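Local coordinates for protein branched-chain alpha-ketoacid decarboxylase (Lactococcus lactis, PDB 2VBF) that probably decarboxylates branched-chain and aromatic alpha-keto acids to aldehydes, using thiamine diphosphate and a magnesium ion, at residues D63-G68 and I466-N471; N69-N74 and T458-G463; A75-D80 and W424-Y429. All coordinates share one frame; numbering follows the deposited sequence. Where two conformers were deposited one is given.

Overall arrangement
All three interactions join the N-terminal and C-terminal thiamine diphosphate-binding domains of one chain, and all touch the second subunit. Interaction 1 is at the surface, where strand 65-68 meets the end of helix 462-467 through a salt-bridge network and bound waters. Interactions 2 and 3 are buried. Both use helix 72-86, and they touch where Thr458 OG1 probably bonds to Gly428 O, 2.8 Å away. Interaction 2 shares helix 462-467 with interaction 1, but here a glutamate takes amide and backbone N-H groups instead of charged partners. Interaction 3 is largely aromatic. Each of these two inner contacts reaches one of two different cofactors.

Interaction 1: D63-G68 and I466-N471; sequences DMKWIG and IREKLN
Lys65 and Glu468 meet from opposite directions in a salt bridge, with NZ of Lys65 2.7 Å from OE1 of Glu468. The ammonium uses the syn lone pair of that oxygen. The lysine spans the gap because CG is anti to the backbone N (chi1 -166°) and the chain beyond it is extended. Arg467 reaches the strand by NH2, which gives a nearly straight bond of 2.9 Å to Gly68 O. That oxygen lies in the guanidinium plane, and the bond falls on a lone pair in the carbonyl plane. The methyl CG2 of Ile67 sits at the guanidinium edge, 3.7 Å from Arg467 NH2, and is as close to OE2 of Glu468.

Arg467 also positions Glu468. Its NE and NH2 grip OE2 side-on from the anti side of the carboxylate, so the two oxygens have different cationic partners. A water donates to both Trp66 O and Glu468 OE2. Further out, Ile43 pairs with Lys65 and Ile67 through the backbone, and Pro499 of the second subunit packs on Arg467. Lys469 closes the helix with a Schellman motif. The whole is a surface salt-bridge network between the N- and C-terminal domains of a thiamine diphosphate enzyme.

Interaction 2: N69-N74 and T458-G463; sequences NANELN and TVQELG. With TPP (thiamine diphosphate), chain D.
The carboxylate of Glu461 is met on one face by the Asn69 amide and by that of Asn74 on the anti lone pair of OE2. Asn69 ND2 comes from above the carboxylate plane, 67° out of it, to Glu461 OE1 at 3.1 Å. Asn74 ND2 lies 2.8 Å from Glu461 OE2, and its own amide plane is turned 75° from the carboxylate. This joins the N-terminal domain to the C-terminal one at the start of helix 72-86, where Asn71 is the N-cap.

Glu461 CG is anti to the carbonyl carbon (chi1 -60°) and the chain bends at chi2, which brings the carboxylate to Ala70 and Asn74. Ala70 N uses the syn lone pair of Glu461 OE1 at 3.2 Å, and weaker bonds run to OE2 from Ala70 N and Asn71 N. A leucine in place of Glu461 would probably leave Asn69 ND2, Asn74 ND2 and Ala70 N without this shared acceptor in a buried place. Gln460 turns its amide toward the second subunit, where it bonds to the matching Gln460. Its CG packs 3.5 Å from Ala70 CB. Asn69 OD1 accepts from Gly45 N. Just past the cap, Glu72 faces the cofactor of chain D, with OE2 2.7 Å from N1' of its aminopyrimidine.

Interaction 3: A75-D80 and W424-Y429; sequences ASYMAD and WGSIGY. With TPP (thiamine diphosphate), chain F.
Tyr77 and Tyr429 form an offset edge-to-face pair, with the edge of Tyr429 toward the face of Tyr77. The ring centroids are 5.6 Å apart and the planes stand at 85°. The pair joins helix 72-86 of the N-terminal domain to the cofactor-binding loop 424-429 of the C-terminal domain, which carries a type II beta turn from Ser426 to Tyr429.

The contact involves the backbone of Tyr429 as well as its ring. Tyr429 CA lies over the centre of the Tyr77 face, a CH-pi contact 3.7 Å from the centroid. The Tyr429 ring edge comes in through CD1, 3.6 Å from CD1 of Tyr77. With CG anti to the backbone N (chi1 163°), the Tyr429 ring runs on past Tyr77 to Asp80. There Tyr429 OH donates to OD1 of Asp80 at 2.6 Å. It meets that oxygen from above the carboxylate plane, 50° out of it. Arg84 forms a salt bridge to the same OD1, and Ser109 bonds to OD2.

At the far end of its side chain, Tyr77 OH is 2.8 Å from Ser426 OG in a hydrogen bond. A water bridges Tyr77 OH and Ile427 O. Asn104 also bonds to Ser426 OG, so Ser426 OG meets side chains from helix 72-86 and helix 97-111. The loop meets the thiamine diphosphate of chain F with backbone and side chain. Ile427 packs its CG1 against the aminopyrimidine, and CD1 reaches the thiazolium. The 4'-amino group, N4', donates to Gly425 O at 2.7 Å in a nearly straight bond.

Interaction 1: D63-G68 and I466-N471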
loop_
_atom_site.group_PDB
_atom_site.type_symbol
_atom_site.label_atom_id
_atom_site.label_comp_id
_atom_site.label_asym_id
_atom_site.label_seq_id
_atom_site.Cartn_x
_atom_site.Cartn_y
_atom_site.Cartn_z
ATOM N N ASP A 63 -26.095 5.713 -13.802
ATOM C CA ASP A 63 -26.308 6.126 -12.416
ATOM C C ASP A 63 -25.080 5.912 -11.529
ATOM O O ASP A 63 -25.166 6.058 -10.304
ATOM C CB ASP A 63 -27.493 5.347 -11.823
ATOM C CG ASP A 63 -27.245 3.849 -11.760
ATOM O OD1 ASP A 63 -26.227 3.376 -12.300
ATOM O OD2 ASP A 63 -28.073 3.130 -11.172
ATOM N N MET A 64 -23.953 5.603 -12.160
ATOM C CA MET A 64 -22.724 5.211 -11.455
ATOM C C MET A 64 -21.519 5.701 -12.248
ATOM O O MET A 64 -21.464 5.507 -13.457
ATOM C CB MET A 64 -22.656 3.683 -11.342
ATOM C CG MET A 64 -21.609 3.132 -10.379
ATOM S SD MET A 64 -22.144 3.173 -8.651
ATOM C CE MET A 64 -23.467 1.956 -8.648
ATOM N N LYS A 65 -20.549 6.305 -11.561
ATOM C CA LYS A 65 -19.352 6.805 -12.216
ATOM C C LYS A 65 -18.113 6.058 -11.722
ATOM O O LYS A 65 -17.931 5.888 -10.521
ATOM C CB LYS A 65 -19.188 8.305 -11.939
ATOM C CG LYS A 65 -18.161 8.974 -12.840
ATOM C CD LYS A 65 -17.902 10.417 -12.447
ATOM C CE LYS A 65 -16.710 10.992 -13.223
ATOM N NZ LYS A 65 -16.562 12.468 -13.064
ATOM N N TRP A 66 -17.269 5.630 -12.659
ATOM C CA TRP A 66 -15.925 5.155 -12.337
ATOM C C TRP A 66 -15.040 6.363 -12.033
ATOM O O TRP A 66 -14.940 7.299 -12.842
ATOM C CB TRP A 66 -15.334 4.362 -13.497
ATOM C CG TRP A 66 -13.908 3.954 -13.296
ATOM C CD1 TRP A 66 -12.820 4.427 -13.962
ATOM C CD2 TRP A 66 -13.424 3.004 -12.350
ATOM N NE1 TRP A 66 -11.678 3.810 -13.495
ATOM C CE2 TRP A 66 -12.028 2.937 -12.496
ATOM C CE3 TRP A 66 -14.036 2.199 -11.393
ATOM C CZ2 TRP A 66 -11.237 2.078 -11.730
ATOM C CZ3 TRP A 66 -13.259 1.358 -10.629
ATOM C CH2 TRP A 66 -11.871 1.294 -10.804
ATOM N N ILE A 67 -14.380 6.331 -10.875
ATOM C CA ILE A 67 -13.388 7.338 -10.527
ATOM C C ILE A 67 -12.080 6.608 -10.231
ATOM O O ILE A 67 -11.866 6.123 -9.120
ATOM C CB ILE A 67 -13.856 8.216 -9.365
ATOM C CG1 ILE A 67 -15.190 8.889 -9.746
ATOM C CG2 ILE A 67 -12.801 9.278 -9.028
ATOM C CD1 ILE A 67 -15.653 9.950 -8.798
ATOM N N GLY A 68 -11.218 6.535 -11.241
ATOM C CA GLY A 68 -9.993 5.736 -11.147
ATOM C C GLY A 68 -8.977 6.467 -10.313
ATOM O O GLY A 68 -8.827 7.680 -10.451
ATOM N N ILE A 466 -7.862 16.983 -9.610
ATOM C CA ILE A 466 -7.826 17.927 -10.725
ATOM C C ILE A 466 -8.784 17.469 -11.810
ATOM O O ILE A 466 -9.643 18.250 -12.267
ATOM C CB ILE A 466 -6.381 18.052 -11.280
ATOM C CG1 ILE A 466 -5.485 18.727 -10.226
ATOM C CG2 ILE A 466 -6.355 18.848 -12.582
ATOM C CD1 ILE A 466 -3.987 18.565 -10.456
ATOM N N ARG A 467 -8.679 16.198 -12.190
ATOM C CA ARG A 467 -9.561 15.617 -13.200
ATOM C C ARG A 467 -11.037 15.731 -12.822
ATOM O O ARG A 467 -11.863 16.072 -13.668
ATOM C CB ARG A 467 -9.225 14.142 -13.459
ATOM C CG ARG A 467 -10.083 13.491 -14.537
ATOM C CD ARG A 467 -9.838 11.994 -14.619
ATOM N NE ARG A 467 -10.296 11.357 -13.383
ATOM C CZ ARG A 467 -9.708 10.339 -12.759
ATOM N NH1 ARG A 467 -8.589 9.789 -13.220
ATOM N NH2 ARG A 467 -10.244 9.891 -11.626
ATOM N N GLU A 468 -11.364 15.416 -11.571
ATOM C CA GLU A 468 -12.751 15.437 -11.085
ATOM C C GLU A 468 -13.266 16.835 -10.731
ATOM O O GLU A 468 -14.449 17.002 -10.383
ATOM C CB GLU A 468 -12.890 14.512 -9.869
ATOM C CG GLU A 468 -12.489 13.076 -10.143
ATOM C CD GLU A 468 -13.333 12.419 -11.206
ATOM O OE1 GLU A 468 -14.542 12.731 -11.276
ATOM O OE2 GLU A 468 -12.797 11.591 -11.975
ATOM N N LYS A 469 -12.386 17.835 -10.803
ATOM C CA LYS A 469 -12.737 19.229 -10.544
ATOM C C LYS A 469 -13.330 19.448 -9.153
ATOM O O LYS A 469 -14.301 20.180 -8.963
ATOM C CB LYS A 469 -13.661 19.767 -11.656
ATOM C CG LYS A 469 -12.986 19.747 -13.011
ATOM C CD LYS A 469 -13.871 20.323 -14.094
ATOM C CE LYS A 469 -13.208 20.178 -15.441
ATOM N NZ LYS A 469 -13.072 18.745 -15.816
ATOM N N LEU A 470 -12.703 18.809 -8.168
ATOM C CA LEU A 470 -13.118 18.924 -6.782
ATOM C C LEU A 470 -12.602 20.240 -6.238
ATOM O O LEU A 470 -11.510 20.677 -6.607
ATOM C CB LEU A 470 -12.568 17.757 -5.966
ATOM C CG LEU A 470 -12.912 16.363 -6.494
ATOM C CD1 LEU A 470 -12.328 15.290 -5.583
ATOM C CD2 LEU A 470 -14.407 16.196 -6.651
ATOM N N ASN A 471 -13.369 20.851 -5.341
ATOM C CA ASN A 471 -13.037 22.164 -4.816
ATOM C C ASN A 471 -12.776 22.221 -3.308
ATOM O O ASN A 471 -13.182 23.171 -2.656
ATOM C CB ASN A 471 -14.161 23.130 -5.179
ATOM C CG ASN A 471 -14.299 23.304 -6.650
ATOM O OD1 ASN A 471 -13.297 23.434 -7.363
ATOM N ND2 ASN A 471 -15.539 23.328 -7.135
HETATM O O HOH W 1 -13.524 9.613 -13.556
HETATM O O HOH W 2 -6.347 8.912 -10.945
#

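Interaction 2: N69-N74 and T458-G463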
loop_
_atom_site.group_PDB
_atom_site.type_symbol
_atom_site.label_atom_id
_atom_site.label_comp_id
_atom_site.label_asym_id
_atom_site.label_seq_id
_atom_site.Cartn_x
_atom_site.Cartn_y
_atom_site.Cartn_z
ATOM N N ASN A 69 -8.292 5.728 -9.437
ATOM C CA ASN A 69 -7.223 6.262 -8.585
ATOM C C ASN A 69 -5.834 5.986 -9.179
ATOM O O ASN A 69 -5.690 5.141 -10.061
ATOM C CB ASN A 69 -7.316 5.594 -7.215
ATOM C CG ASN A 69 -8.588 5.956 -6.498
ATOM O OD1 ASN A 69 -9.567 5.228 -6.549
ATOM N ND2 ASN A 69 -8.599 7.123 -5.863
ATOM N N ALA A 70 -4.814 6.688 -8.665
ATOM C CA ALA A 70 -3.430 6.427 -9.062
ATOM C C ALA A 70 -2.969 5.064 -8.517
ATOM O O ALA A 70 -2.356 4.279 -9.256
ATOM C CB ALA A 70 -2.518 7.556 -8.581
ATOM N N ASN A 71 -3.259 4.779 -7.242
ATOM C CA ASN A 71 -2.964 3.474 -6.657
ATOM C C ASN A 71 -4.094 2.913 -5.789
ATOM O O ASN A 71 -5.041 3.624 -5.410
ATOM C CB ASN A 71 -1.599 3.433 -5.935
ATOM C CG ASN A 71 -1.538 4.253 -4.658
ATOM O OD1 ASN A 71 -2.486 4.327 -3.873
ATOM N ND2 ASN A 71 -0.362 4.828 -4.407
ATOM N N GLU A 72 -3.974 1.629 -5.473
ATOM C CA GLU A 72 -5.024 0.911 -4.737
ATOM C C GLU A 72 -5.133 1.263 -3.258
ATOM O O GLU A 72 -6.240 1.266 -2.694
ATOM C CB GLU A 72 -4.871 -0.600 -4.895
ATOM C CG GLU A 72 -5.136 -1.073 -6.307
ATOM C CD GLU A 72 -3.906 -1.046 -7.215
ATOM O OE1 GLU A 72 -2.852 -0.456 -6.857
ATOM O OE2 GLU A 72 -4.001 -1.632 -8.314
ATOM N N LEU A 73 -4.005 1.508 -2.593
ATOM C CA LEU A 73 -4.080 1.931 -1.211
ATOM C C LEU A 73 -4.908 3.210 -1.122
ATOM O O LEU A 73 -5.801 3.336 -0.283
ATOM C CB LEU A 73 -2.688 2.145 -0.595
ATOM C CG LEU A 73 -2.713 2.533 0.887
ATOM C CD1 LEU A 73 -3.407 1.492 1.777
ATOM C CD2 LEU A 73 -1.318 2.841 1.422
ATOM N N ASN A 74 -4.622 4.156 -2.014
ATOM C CA ASN A 74 -5.352 5.404 -2.040
ATOM C C ASN A 74 -6.829 5.197 -2.334
ATOM O O ASN A 74 -7.664 5.866 -1.707
ATOM C CB ASN A 74 -4.723 6.392 -3.025
ATOM C CG ASN A 74 -3.312 6.799 -2.606
ATOM O OD1 ASN A 74 -2.885 6.524 -1.476
ATOM N ND2 ASN A 74 -2.567 7.436 -3.518
ATOM N N THR A 458 0.562 9.668 0.107
ATOM C CA THR A 458 -0.648 9.549 -0.739
ATOM C C THR A 458 -0.847 10.702 -1.749
ATOM O O THR A 458 -1.917 10.820 -2.364
ATOM C CB THR A 458 -1.936 9.443 0.137
ATOM O OG1 THR A 458 -2.042 10.600 0.972
ATOM C CG2 THR A 458 -1.944 8.162 1.004
ATOM N N VAL A 459 0.214 11.479 -1.981
ATOM C CA VAL A 459 0.184 12.667 -2.832
ATOM C C VAL A 459 -0.371 12.451 -4.247
ATOM O O VAL A 459 -0.949 13.367 -4.824
ATOM C CB VAL A 459 1.614 13.297 -2.931
ATOM C CG1 VAL A 459 2.524 12.398 -3.744
ATOM C CG2 VAL A 459 1.546 14.705 -3.539
ATOM N N GLN A 460 -0.235 11.243 -4.799
ATOM C CA GLN A 460 -0.578 11.019 -6.211
ATOM C C GLN A 460 -2.058 11.188 -6.536
ATOM O O GLN A 460 -2.401 11.335 -7.723
ATOM C CB GLN A 460 -0.046 9.686 -6.753
ATOM C CG GLN A 460 -0.371 8.462 -5.915
ATOM C CD GLN A 460 0.704 8.185 -4.890
ATOM O OE1 GLN A 460 0.598 8.585 -3.723
ATOM N NE2 GLN A 460 1.771 7.550 -5.331
ATOM N N GLU A 461 -2.942 11.214 -5.531
ATOM C CA GLU A 461 -4.373 11.462 -5.822
ATOM C C GLU A 461 -4.675 12.936 -6.139
ATOM O O GLU A 461 -5.814 13.296 -6.442
ATOM C CB GLU A 461 -5.291 10.958 -4.714
ATOM C CG GLU A 461 -5.195 9.441 -4.442
ATOM C CD GLU A 461 -5.122 8.578 -5.685
ATOM O OE1 GLU A 461 -6.002 8.723 -6.556
ATOM O OE2 GLU A 461 -4.184 7.745 -5.797
ATOM N N LEU A 462 -3.659 13.793 -6.066
ATOM C CA LEU A 462 -3.763 15.145 -6.613
ATOM C C LEU A 462 -4.273 15.101 -8.070
ATOM O O LEU A 462 -5.106 15.915 -8.454
ATOM C CB LEU A 462 -2.398 15.840 -6.510
ATOM C CG LEU A 462 -2.230 17.353 -6.560
ATOM C CD1 LEU A 462 -3.367 18.110 -5.916
ATOM C CD2 LEU A 462 -0.896 17.710 -5.896
ATOM N N GLY A 463 -3.812 14.142 -8.876
ATOM C CA GLY A 463 -4.283 14.005 -10.256
ATOM C C GLY A 463 -5.792 13.842 -10.355
ATOM O O GLY A 463 -6.461 14.535 -11.123
HETATM N "N1'" TPP D . -2.372 -2.510 -10.231
HETATM C "C2'" TPP D . -1.182 -3.068 -9.819
HETATM C CM2 TPP D . -0.662 -2.772 -8.448
HETATM N "N3'" TPP D . -0.506 -3.891 -10.672
HETATM C "C4'" TPP D . -0.989 -4.160 -11.940
HETATM N "N4'" TPP D . -0.288 -5.000 -12.691
HETATM C "C5'" TPP D . -2.187 -3.579 -12.379
HETATM C "C6'" TPP D . -2.870 -2.742 -11.501
HETATM C "C7'" TPP D . -2.724 -3.844 -13.789
HETATM N N3 TPP D . -1.889 -3.249 -14.840
HETATM C C2 TPP D . -0.891 -3.899 -15.561
HETATM S S1 TPP D . -0.113 -3.011 -16.670
HETATM C C5 TPP D . -1.039 -1.745 -16.283
HETATM C C4 TPP D . -1.987 -1.971 -15.281
HETATM C CM4 TPP D . -2.968 -0.957 -14.750
HETATM C C6 TPP D . -0.801 -0.479 -17.058
HETATM C C7 TPP D . 0.585 0.129 -16.862
HETATM O O7 TPP D . 0.553 1.344 -17.593
HETATM P PA TPP D . 1.890 2.159 -17.978
HETATM O O1A TPP D . 2.770 2.150 -16.738
HETATM O O2A TPP D . 1.459 3.548 -18.384
HETATM O O3A TPP D . 2.592 1.282 -19.113
HETATM P PB TPP D . 2.441 1.418 -20.726
HETATM O O1B TPP D . 1.933 0.085 -21.189
HETATM O O2B TPP D . 3.808 1.719 -21.258
HETATM O O3B TPP D . 1.500 2.556 -21.011
#

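Interaction 3: A75-D80 and W424-Y429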
loop_
_atom_site.group_PDB
_atom_site.type_symbol
_atom_site.label_atom_id
_atom_site.label_comp_id
_atom_site.label_asym_id
_atom_site.label_seq_id
_atom_site.Cartn_x
_atom_site.Cartn_y
_atom_site.Cartn_z
ATOM N N ALA A 75 -7.145 4.276 -3.254
ATOM C CA ALA A 75 -8.524 3.897 -3.586
ATOM C C ALA A 75 -9.275 3.430 -2.347
ATOM O O ALA A 75 -10.405 3.853 -2.104
ATOM C CB ALA A 75 -8.548 2.782 -4.694
ATOM N N SER A 76 -8.620 2.603 -1.539
ATOM C CA SER A 76 -9.223 2.069 -0.318
ATOM C C SER A 76 -9.492 3.176 0.719
ATOM O O SER A 76 -10.560 3.238 1.325
ATOM C CB SER A 76 -8.349 0.942 0.251
ATOM O OG SER A 76 -7.163 1.413 0.864
ATOM N N TYR A 77 -8.535 4.085 0.868
ATOM C CA TYR A 77 -8.699 5.249 1.723
ATOM C C TYR A 77 -9.853 6.134 1.237
ATOM O O TYR A 77 -10.641 6.661 2.032
ATOM C CB TYR A 77 -7.412 6.072 1.730
ATOM C CG TYR A 77 -6.202 5.495 2.457
ATOM C CD1 TYR A 77 -6.324 4.568 3.497
ATOM C CD2 TYR A 77 -4.918 5.964 2.143
ATOM C CE1 TYR A 77 -5.185 4.111 4.196
ATOM C CE2 TYR A 77 -3.797 5.511 2.816
ATOM C CZ TYR A 77 -3.936 4.591 3.837
ATOM O OH TYR A 77 -2.808 4.165 4.497
ATOM N N MET A 78 -9.898 6.331 -0.073
ATOM C CA MET A 78 -10.922 7.179 -0.682
ATOM C C MET A 78 -12.315 6.612 -0.473
ATOM O O MET A 78 -13.230 7.355 -0.124
ATOM C CB MET A 78 -10.653 7.367 -2.169
ATOM C CG MET A 78 -11.492 8.478 -2.807
ATOM S SD MET A 78 -10.882 9.072 -4.415
ATOM C CE MET A 78 -9.317 9.782 -3.930
ATOM N N ALA A 79 -12.448 5.304 -0.686
ATOM C CA ALA A 79 -13.710 4.592 -0.440
ATOM C C ALA A 79 -14.160 4.711 1.027
ATOM O O ALA A 79 -15.343 4.920 1.318
ATOM C CB ALA A 79 -13.585 3.137 -0.864
ATOM N N ASP A 80 -13.208 4.622 1.954
ATOM C CA ASP A 80 -13.485 4.806 3.373
ATOM C C ASP A 80 -14.062 6.217 3.651
ATOM O O ASP A 80 -15.130 6.339 4.241
ATOM C CB ASP A 80 -12.205 4.504 4.174
ATOM C CG ASP A 80 -12.377 4.608 5.669
ATOM O OD1 ASP A 80 -12.805 5.666 6.168
ATOM O OD2 ASP A 80 -11.986 3.636 6.352
ATOM N N TRP A 424 -7.301 3.479 13.967
ATOM C CA TRP A 424 -6.410 2.851 13.008
ATOM C C TRP A 424 -5.169 3.723 12.799
ATOM O O TRP A 424 -4.045 3.230 12.872
ATOM C CB TRP A 424 -7.116 2.503 11.700
ATOM C CG TRP A 424 -6.305 1.581 10.821
ATOM C CD1 TRP A 424 -5.917 1.818 9.532
ATOM C CD2 TRP A 424 -5.760 0.296 11.171
ATOM N NE1 TRP A 424 -5.186 0.754 9.047
ATOM C CE2 TRP A 424 -5.071 -0.193 10.034
ATOM C CE3 TRP A 424 -5.815 -0.501 12.325
ATOM C CZ2 TRP A 424 -4.422 -1.434 10.030
ATOM C CZ3 TRP A 424 -5.181 -1.728 12.318
ATOM C CH2 TRP A 424 -4.479 -2.176 11.191
ATOM N N GLY A 425 -5.377 5.023 12.617
ATOM C CA GLY A 425 -4.282 5.995 12.611
ATOM C C GLY A 425 -3.223 5.836 11.538
ATOM O O GLY A 425 -2.029 5.935 11.821
ATOM N N SER A 426 -3.663 5.638 10.306
ATOM C CA SER A 426 -2.768 5.389 9.184
ATOM C C SER A 426 -2.451 6.689 8.459
ATOM O O SER A 426 -3.295 7.221 7.732
ATOM C CB SER A 426 -3.390 4.383 8.210
ATOM O OG SER A 426 -2.432 3.970 7.251
ATOM N N ILE A 427 -1.243 7.214 8.655
ATOM C CA ILE A 427 -0.924 8.502 8.057
ATOM C C ILE A 427 -0.975 8.415 6.538
ATOM O O ILE A 427 -0.547 7.417 5.946
ATOM C CB ILE A 427 0.409 9.138 8.545
ATOM C CG1 ILE A 427 1.643 8.273 8.255
ATOM C CG2 ILE A 427 0.317 9.478 10.046
ATOM C CD1 ILE A 427 2.968 9.068 8.271
ATOM N N GLY A 428 -1.490 9.486 5.929
ATOM C CA GLY A 428 -1.733 9.553 4.502
ATOM C C GLY A 428 -3.191 9.327 4.156
ATOM O O GLY A 428 -3.654 9.798 3.132
ATOM N N TYR A 429 -3.891 8.571 5.007
ATOM C CA TYR A 429 -5.312 8.287 4.853
ATOM C C TYR A 429 -6.129 9.519 4.452
ATOM O O TYR A 429 -6.974 9.444 3.556
ATOM C CB TYR A 429 -5.883 7.693 6.165
ATOM C CG TYR A 429 -7.393 7.755 6.250
ATOM C CD1 TYR A 429 -8.179 6.841 5.578
ATOM C CD2 TYR A 429 -8.023 8.744 7.001
ATOM C CE1 TYR A 429 -9.572 6.909 5.656
ATOM C CE2 TYR A 429 -9.412 8.825 7.078
ATOM C CZ TYR A 429 -10.176 7.902 6.387
ATOM O OH TYR A 429 -11.557 7.979 6.448
HETATM N "N1'" TPP F . 3.063 4.811 8.958
HETATM C "C2'" TPP F . 1.700 4.778 8.819
HETATM C CM2 TPP F . 1.108 4.177 7.575
HETATM N "N3'" TPP F . 0.910 5.282 9.822
HETATM C "C4'" TPP F . 1.467 5.814 10.965
HETATM N "N4'" TPP F . 0.670 6.268 11.905
HETATM C "C5'" TPP F . 2.858 5.875 11.105
HETATM C "C6'" TPP F . 3.658 5.364 10.091
HETATM C "C7'" TPP F . 3.504 6.484 12.328
HETATM N N3 TPP F . 3.286 7.925 12.413
HETATM C C2 TPP F . 2.305 8.568 13.146
HETATM S S1 TPP F . 2.300 10.184 13.066
HETATM C C5 TPP F . 3.605 10.136 12.105
HETATM C C4 TPP F . 4.072 8.855 11.810
HETATM C CM4 TPP F . 5.265 8.542 10.948
HETATM C C6 TPP F . 4.193 11.456 11.648
HETATM C C7 TPP F . 3.244 12.332 10.844
HETATM O O7 TPP F . 3.977 13.482 10.495
HETATM P PA TPP F . 3.292 14.734 9.784
HETATM O O1A TPP F . 2.245 14.296 8.785
HETATM O O2A TPP F . 4.393 15.555 9.138
HETATM O O3A TPP F . 2.520 15.456 11.009
HETATM P PB TPP F . 3.094 16.585 12.025
HETATM O O1B TPP F . 2.988 15.992 13.401
HETATM O O2B TPP F . 2.153 17.749 11.894
HETATM O O3B TPP F . 4.501 16.966 11.656
HETATM O O HOH W 3 -0.715 5.516 3.938
#